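Local structure of probable ribosomal RNA small subunit methyltransferase (Thermus thermophilus, 3DMH) at residues G210-P214 against A215-L219; E221-Q224 against E225-P229. The protein methylates 16S ribosomal RNA at the N2 atom of a guanine, taking the methyl group from S-adenosylmethionine. All coordinates share one frame; numbering follows the deposited sequence.

Contact 1. Residues G210-P214 against A215-L219; sequences GKVDP and ASLLL. With GMP (guanosine), chain E; SAM (S-adenosylmethionine), chain D.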
loop_
_atom_site.group_PDB
_atom_site.type_symbol
_atom_site.label_atom_id
_atom_site.label_comp_id
_atom_site.label_asym_id
_atom_site.label_seq_id
_atom_site.Cartn_x
_atom_site.Cartn_y
_atom_site.Cartn_z
ATOM N N GLY A 210 -5.847 -13.621 -4.614
ATOM C CA GLY A 210 -6.419 -14.941 -4.948
ATOM C C GLY A 210 -7.807 -14.957 -5.569
ATOM O O GLY A 210 -8.244 -15.996 -6.068
ATOM N N LYS A 211 -8.502 -13.816 -5.551
ATOM C CA LYS A 211 -9.853 -13.719 -6.132
ATOM C C LYS A 211 -10.251 -12.270 -6.342
ATOM O O LYS A 211 -9.806 -11.391 -5.614
ATOM C CB LYS A 211 -10.909 -14.401 -5.259
ATOM C CG LYS A 211 -11.113 -13.766 -3.893
ATOM C CD LYS A 211 -11.894 -14.723 -2.986
ATOM C CE LYS A 211 -12.405 -14.021 -1.733
ATOM N NZ LYS A 211 -11.289 -13.529 -0.886
ATOM N N VAL A 212 -11.114 -12.033 -7.328
ATOM C CA VAL A 212 -11.615 -10.691 -7.588
ATOM C C VAL A 212 -12.612 -10.281 -6.498
ATOM O O VAL A 212 -13.561 -11.027 -6.195
ATOM C CB VAL A 212 -12.244 -10.599 -8.999
ATOM C CG1 VAL A 212 -12.805 -9.216 -9.246
ATOM C CG2 VAL A 212 -11.195 -10.909 -10.064
ATOM N N ASP A 213 -12.369 -9.110 -5.891
ATOM C CA ASP A 213 -13.302 -8.531 -4.921
ATOM C C ASP A 213 -14.703 -8.429 -5.547
ATOM O O ASP A 213 -14.864 -7.832 -6.609
ATOM C CB ASP A 213 -12.793 -7.135 -4.494
ATOM C CG ASP A 213 -13.682 -6.452 -3.441
ATOM O OD1 ASP A 213 -14.763 -6.959 -3.090
ATOM O OD2 ASP A 213 -13.277 -5.371 -2.959
ATOM N N PRO A 214 -15.720 -9.041 -4.906
ATOM C CA PRO A 214 -17.093 -8.881 -5.400
ATOM C C PRO A 214 -17.494 -7.406 -5.598
ATOM O O PRO A 214 -18.284 -7.105 -6.493
ATOM C CB PRO A 214 -17.936 -9.544 -4.306
ATOM C CG PRO A 214 -16.990 -10.588 -3.704
ATOM C CD PRO A 214 -15.649 -9.907 -3.714
ATOM N N ALA A 215 -16.937 -6.490 -4.801
ATOM C CA ALA A 215 -17.248 -5.071 -4.959
ATOM C C ALA A 215 -16.757 -4.540 -6.307
ATOM O O ALA A 215 -17.436 -3.732 -6.962
ATOM C CB ALA A 215 -16.641 -4.250 -3.808
ATOM N N SER A 216 -15.557 -4.972 -6.697
ATOM C CA SER A 216 -14.974 -4.585 -7.984
ATOM C C SER A 216 -15.824 -5.115 -9.150
ATOM O O SER A 216 -16.091 -4.386 -10.116
ATOM C CB SER A 216 -13.539 -5.102 -8.081
ATOM O OG SER A 216 -12.750 -4.635 -6.999
ATOM N N LEU A 217 -16.260 -6.373 -9.050
ATOM C CA LEU A 217 -17.181 -6.949 -10.045
ATOM C C LEU A 217 -18.457 -6.119 -10.140
ATOM O O LEU A 217 -18.935 -5.840 -11.232
ATOM C CB LEU A 217 -17.534 -8.406 -9.714
ATOM C CG LEU A 217 -16.387 -9.407 -9.821
ATOM C CD1 LEU A 217 -16.842 -10.781 -9.357
ATOM C CD2 LEU A 217 -15.867 -9.471 -11.262
ATOM N N LEU A 218 -19.003 -5.720 -8.996
ATOM C CA LEU A 218 -20.237 -4.923 -8.967
ATOM C C LEU A 218 -20.081 -3.557 -9.640
ATOM O O LEU A 218 -20.976 -3.103 -10.363
ATOM C CB LEU A 218 -20.711 -4.736 -7.529
ATOM C CG LEU A 218 -22.155 -4.259 -7.364
ATOM C CD1 LEU A 218 -23.164 -5.323 -7.864
ATOM C CD2 LEU A 218 -22.421 -3.871 -5.907
ATOM N N LEU A 219 -18.939 -2.906 -9.406
ATOM C CA LEU A 219 -18.651 -1.631 -10.052
ATOM C C LEU A 219 -18.620 -1.816 -11.567
ATOM O O LEU A 219 -19.236 -1.044 -12.288
ATOM C CB LEU A 219 -17.308 -1.055 -9.565
ATOM C CG LEU A 219 -17.005 0.353 -10.086
ATOM C CD1 LEU A 219 -16.176 1.113 -9.040
ATOM C CD2 LEU A 219 -16.305 0.366 -11.456
HETATM C "C4'" GMP E . -16.880 -8.163 2.972
HETATM O "O4'" GMP E . -16.727 -6.846 2.427
HETATM C "C3'" GMP E . -15.676 -8.395 3.870
HETATM O "O3'" GMP E . -14.710 -9.134 3.112
HETATM C "C2'" GMP E . -15.149 -6.998 4.144
HETATM O "O2'" GMP E . -13.740 -7.004 4.375
HETATM C "C1'" GMP E . -15.487 -6.273 2.852
HETATM N N9 GMP E . -15.696 -4.815 2.966
HETATM C C8 GMP E . -16.181 -4.117 4.007
HETATM N N7 GMP E . -16.248 -2.790 3.725
HETATM C C5 GMP E . -15.816 -2.626 2.454
HETATM C C6 GMP E . -15.620 -1.492 1.513
HETATM O O6 GMP E . -15.902 -0.323 1.849
HETATM N N1 GMP E . -15.130 -1.772 0.292
HETATM C C2 GMP E . -14.815 -3.029 -0.108
HETATM N N2 GMP E . -14.322 -3.263 -1.348
HETATM N N3 GMP E . -14.970 -4.114 0.701
HETATM C C4 GMP E . -15.458 -3.967 1.959
HETATM N N SAM D . -8.741 -1.489 -7.558
HETATM C CA SAM D . -8.316 -2.770 -6.895
HETATM C C SAM D . -9.486 -3.730 -6.887
HETATM O O SAM D . -10.590 -3.247 -7.172
HETATM O OXT SAM D . -9.307 -4.918 -6.570
HETATM C CB SAM D . -7.874 -2.529 -5.449
HETATM C CG SAM D . -8.927 -1.916 -4.524
HETATM S SD SAM D . -8.320 -1.796 -2.810
HETATM C CE SAM D . -9.876 -1.718 -1.877
HETATM C "C5'" SAM D . -7.739 -0.085 -2.615
HETATM C "C4'" SAM D . -6.374 0.138 -3.245
HETATM O "O4'" SAM D . -6.027 1.480 -2.911
HETATM C "C3'" SAM D . -5.260 -0.783 -2.727
HETATM O "O3'" SAM D . -4.604 -1.465 -3.788
HETATM C "C2'" SAM D . -4.333 0.178 -1.975
HETATM O "O2'" SAM D . -2.970 -0.196 -1.943
HETATM C "C1'" SAM D . -4.623 1.461 -2.750
HETATM N N9 SAM D . -4.179 2.637 -2.028
HETATM C C8 SAM D . -4.122 2.852 -0.653
HETATM N N7 SAM D . -3.671 4.109 -0.419
HETATM C C5 SAM D . -3.421 4.692 -1.644
HETATM C C6 SAM D . -2.911 5.936 -2.034
HETATM N N6 SAM D . -2.529 6.847 -1.129
HETATM N N1 SAM D . -2.796 6.190 -3.381
HETATM C C2 SAM D . -3.151 5.256 -4.329
HETATM N N3 SAM D . -3.606 3.992 -3.970
HETATM C C4 SAM D . -3.741 3.752 -2.647
#
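Asp213 caps the N-terminus of helix 214-227 by accepting the backbone N-H of Ala215, two residues further on, and the same carboxylate holds the substrate guanosine; the helix belongs to a Rossmann-like, AdoMet-dependent methyltransferase domain. The polar side-chain bonds come first. The capping bond, Ala215 N to Asp213 OD1, is 2.8 Å long and fairly straight, but the donor meets OD1 from above the carboxylate, 63° out of its plane. With CG anti to the backbone N (chi1 -178°), the carboxylate swings across the start of the helix, where OD1 faces Ala215 N and OD2 the ligand. The exocyclic amine of the base, guanosine N2, gives a hydrogen to Asp213 OD2 at 2.9 Å. Asn305 ND2 donates to the same oxygen, so three bonds across its two oxygens fix the rotation of the carboxylate. Ser216 OG donates to S-adenosylmethionine O at 2.6 Å and is also hydrogen-bonded to Asn305 ND2, so Asn305 ties the capping acid to the cofactor-binding serine.

Backbone bonds set the first turn. Leu217 N reaches back to Asp213 O and Leu218 N to Pro214 O, the ordinary i to i+4 pattern. Having no N-H to offer, Pro214 fits well in the first turn, where no carbonyl would be available to accept one.

Apolar contacts flank this polar end. The methyl of Ala215 lies near the guanine amine, CB to N2 of guanosine at 3.5 Å, and Tyr365 packs against it too. On the outer side Val212 and Leu217 cross at about a right angle, and both also touch Ile193 of strand 187-193. Val212 CG1 rests against the CG-CD2 arm of Leu217, 3.6 Å from Leu217 CG and 3.7 Å from Leu217 CD2.

Contact 2. Residues E221-Q224 against E225-P229; sequences EALQ and ERLGP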
loop_
_atom_site.group_PDB
_atom_site.type_symbol
_atom_site.label_atom_id
_atom_site.label_comp_id
_atom_site.label_asym_id
_atom_site.label_seq_id
_atom_site.Cartn_x
_atom_site.Cartn_y
_atom_site.Cartn_z
ATOM N N GLU A 221 -19.970 -4.212 -13.422
ATOM C CA GLU A 221 -21.329 -4.502 -13.891
ATOM C C GLU A 221 -22.149 -3.221 -14.015
ATOM O O GLU A 221 -22.804 -3.004 -15.039
ATOM C CB GLU A 221 -22.002 -5.524 -12.979
ATOM C CG GLU A 221 -21.337 -6.888 -13.050
ATOM C CD GLU A 221 -21.759 -7.830 -11.932
ATOM O OE1 GLU A 221 -22.262 -7.354 -10.888
ATOM O OE2 GLU A 221 -21.566 -9.051 -12.096
ATOM N N ALA A 222 -22.085 -2.365 -12.996
ATOM C CA ALA A 222 -22.818 -1.098 -12.999
ATOM C C ALA A 222 -22.320 -0.201 -14.133
ATOM O O ALA A 222 -23.115 0.445 -14.821
ATOM C CB ALA A 222 -22.669 -0.385 -11.663
ATOM N N LEU A 223 -21.000 -0.186 -14.312
ATOM C CA LEU A 223 -20.356 0.603 -15.353
ATOM C C LEU A 223 -20.799 0.162 -16.735
ATOM O O LEU A 223 -21.235 0.990 -17.538
ATOM C CB LEU A 223 -18.822 0.528 -15.221
ATOM C CG LEU A 223 -17.976 1.395 -16.164
ATOM C CD1 LEU A 223 -16.701 1.824 -15.461
ATOM C CD2 LEU A 223 -17.651 0.669 -17.471
ATOM N N GLN A 224 -20.715 -1.141 -17.005
ATOM C CA GLN A 224 -21.105 -1.651 -18.318
ATOM C C GLN A 224 -22.596 -1.439 -18.599
ATOM O O GLN A 224 -22.982 -1.155 -19.734
ATOM C CB GLN A 224 -20.724 -3.120 -18.516
ATOM C CG GLN A 224 -21.137 -3.638 -19.905
ATOM C CD GLN A 224 -20.406 -4.883 -20.360
ATOM O OE1 GLN A 224 -20.977 -5.973 -20.389
ATOM N NE2 GLN A 224 -19.145 -4.725 -20.742
ATOM N N GLU A 225 -23.429 -1.558 -17.568
ATOM C CA GLU A 225 -24.874 -1.349 -17.741
ATOM C C GLU A 225 -25.177 0.111 -18.067
ATOM O O GLU A 225 -26.040 0.405 -18.901
ATOM C CB GLU A 225 -25.652 -1.781 -16.496
ATOM C CG GLU A 225 -25.722 -3.289 -16.302
ATOM C CD GLU A 225 -26.314 -3.700 -14.964
ATOM O OE1 GLU A 225 -26.637 -2.818 -14.136
ATOM O OE2 GLU A 225 -26.458 -4.923 -14.745
ATOM N N ARG A 226 -24.457 1.014 -17.410
ATOM C CA ARG A 226 -24.641 2.449 -17.577
ATOM C C ARG A 226 -24.109 2.951 -18.922
ATOM O O ARG A 226 -24.803 3.692 -19.627
ATOM C CB ARG A 226 -23.963 3.184 -16.414
ATOM C CG ARG A 226 -23.932 4.705 -16.514
ATOM C CD ARG A 226 -25.090 5.336 -15.784
ATOM N NE ARG A 226 -25.206 6.758 -16.088
ATOM C CZ ARG A 226 -26.112 7.571 -15.551
ATOM N NH1 ARG A 226 -26.984 7.107 -14.661
ATOM N NH2 ARG A 226 -26.143 8.851 -15.902
ATOM N N LEU A 227 -22.893 2.535 -19.279
ATOM C CA LEU A 227 -22.196 3.073 -20.457
ATOM C C LEU A 227 -22.287 2.188 -21.706
ATOM O O LEU A 227 -22.002 2.652 -22.812
ATOM C CB LEU A 227 -20.716 3.353 -20.140
ATOM C CG LEU A 227 -20.363 4.188 -18.904
ATOM C CD1 LEU A 227 -18.861 4.405 -18.832
ATOM C CD2 LEU A 227 -21.083 5.527 -18.868
ATOM N N GLY A 228 -22.652 0.919 -21.527
ATOM C CA GLY A 228 -22.670 -0.043 -22.637
ATOM C C GLY A 228 -21.299 -0.666 -22.848
ATOM O O GLY A 228 -20.294 -0.105 -22.408
ATOM N N PRO A 229 -21.244 -1.837 -23.519
ATOM C CA PRO A 229 -19.993 -2.551 -23.808
ATOM C C PRO A 229 -18.942 -1.705 -24.532
ATOM O O PRO A 229 -17.740 -1.934 -24.349
ATOM C CB PRO A 229 -20.445 -3.708 -24.712
ATOM C CG PRO A 229 -21.820 -3.346 -25.168
ATOM C CD PRO A 229 -22.407 -2.573 -24.036
#
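Leu223 and Leu227, one turn apart near the C-terminal end of helix 214-227, form an i to i+4 apolar pair on the side of the helix that packs against the central sheet of the Rossmann-like domain. Leu227 holds CG anti to its carbonyl carbon (chi1 -51°), beside its backbone N, a torsion that lays its CD1 toward the side chain of Leu223. The two meet loosely, Leu223 CG to Leu227 CD1 at 4.1 Å, and each rests on Phe337 of strand 334-340.

Glu225 runs extended, its CG bringing the chain over the backbone oxygen one turn earlier, with Glu225 CG 3.2 Å from Glu221 O. Its carboxylate continues to a salt bridge with Lys361. Arg226 instead bends at chi2 (95°), which carries its guanidinium away from the turn to a cation-pi contact with Phe369 and a hydrogen bond to Gln358.

The helix ends at Gly228, whose positive phi breaks the helical path. Gly228 N still donates to Gln224 O at 2.8 Å, though from above the carbonyl plane and with a bent N-H angle of 133°. Beyond that bond the chain turns back beside the extended side chain of Gln224, whose NE2 comes to 3.9 Å from Pro229 CA.

Contacts 1 and 2 lie at opposite ends of helix 214-227, their centres 15 Å apart, and illustrate how one helix can serve ligand binding at its start and the fold at its finish. Contact 1 touches both ligands directly, whereas in contact 2 the Leu223 side chain stands about 11 Å from S-adenosylmethionine and the Glu221 side chain about 13 Å from guanosine. What they share is the sheet beneath: strand 334-340 receives Ala215 and Leu219 near the ligand end through Val339, and Leu223 and Leu227 further along through Phe337. The helix thus spans from the substrate pocket to the outer part of the domain.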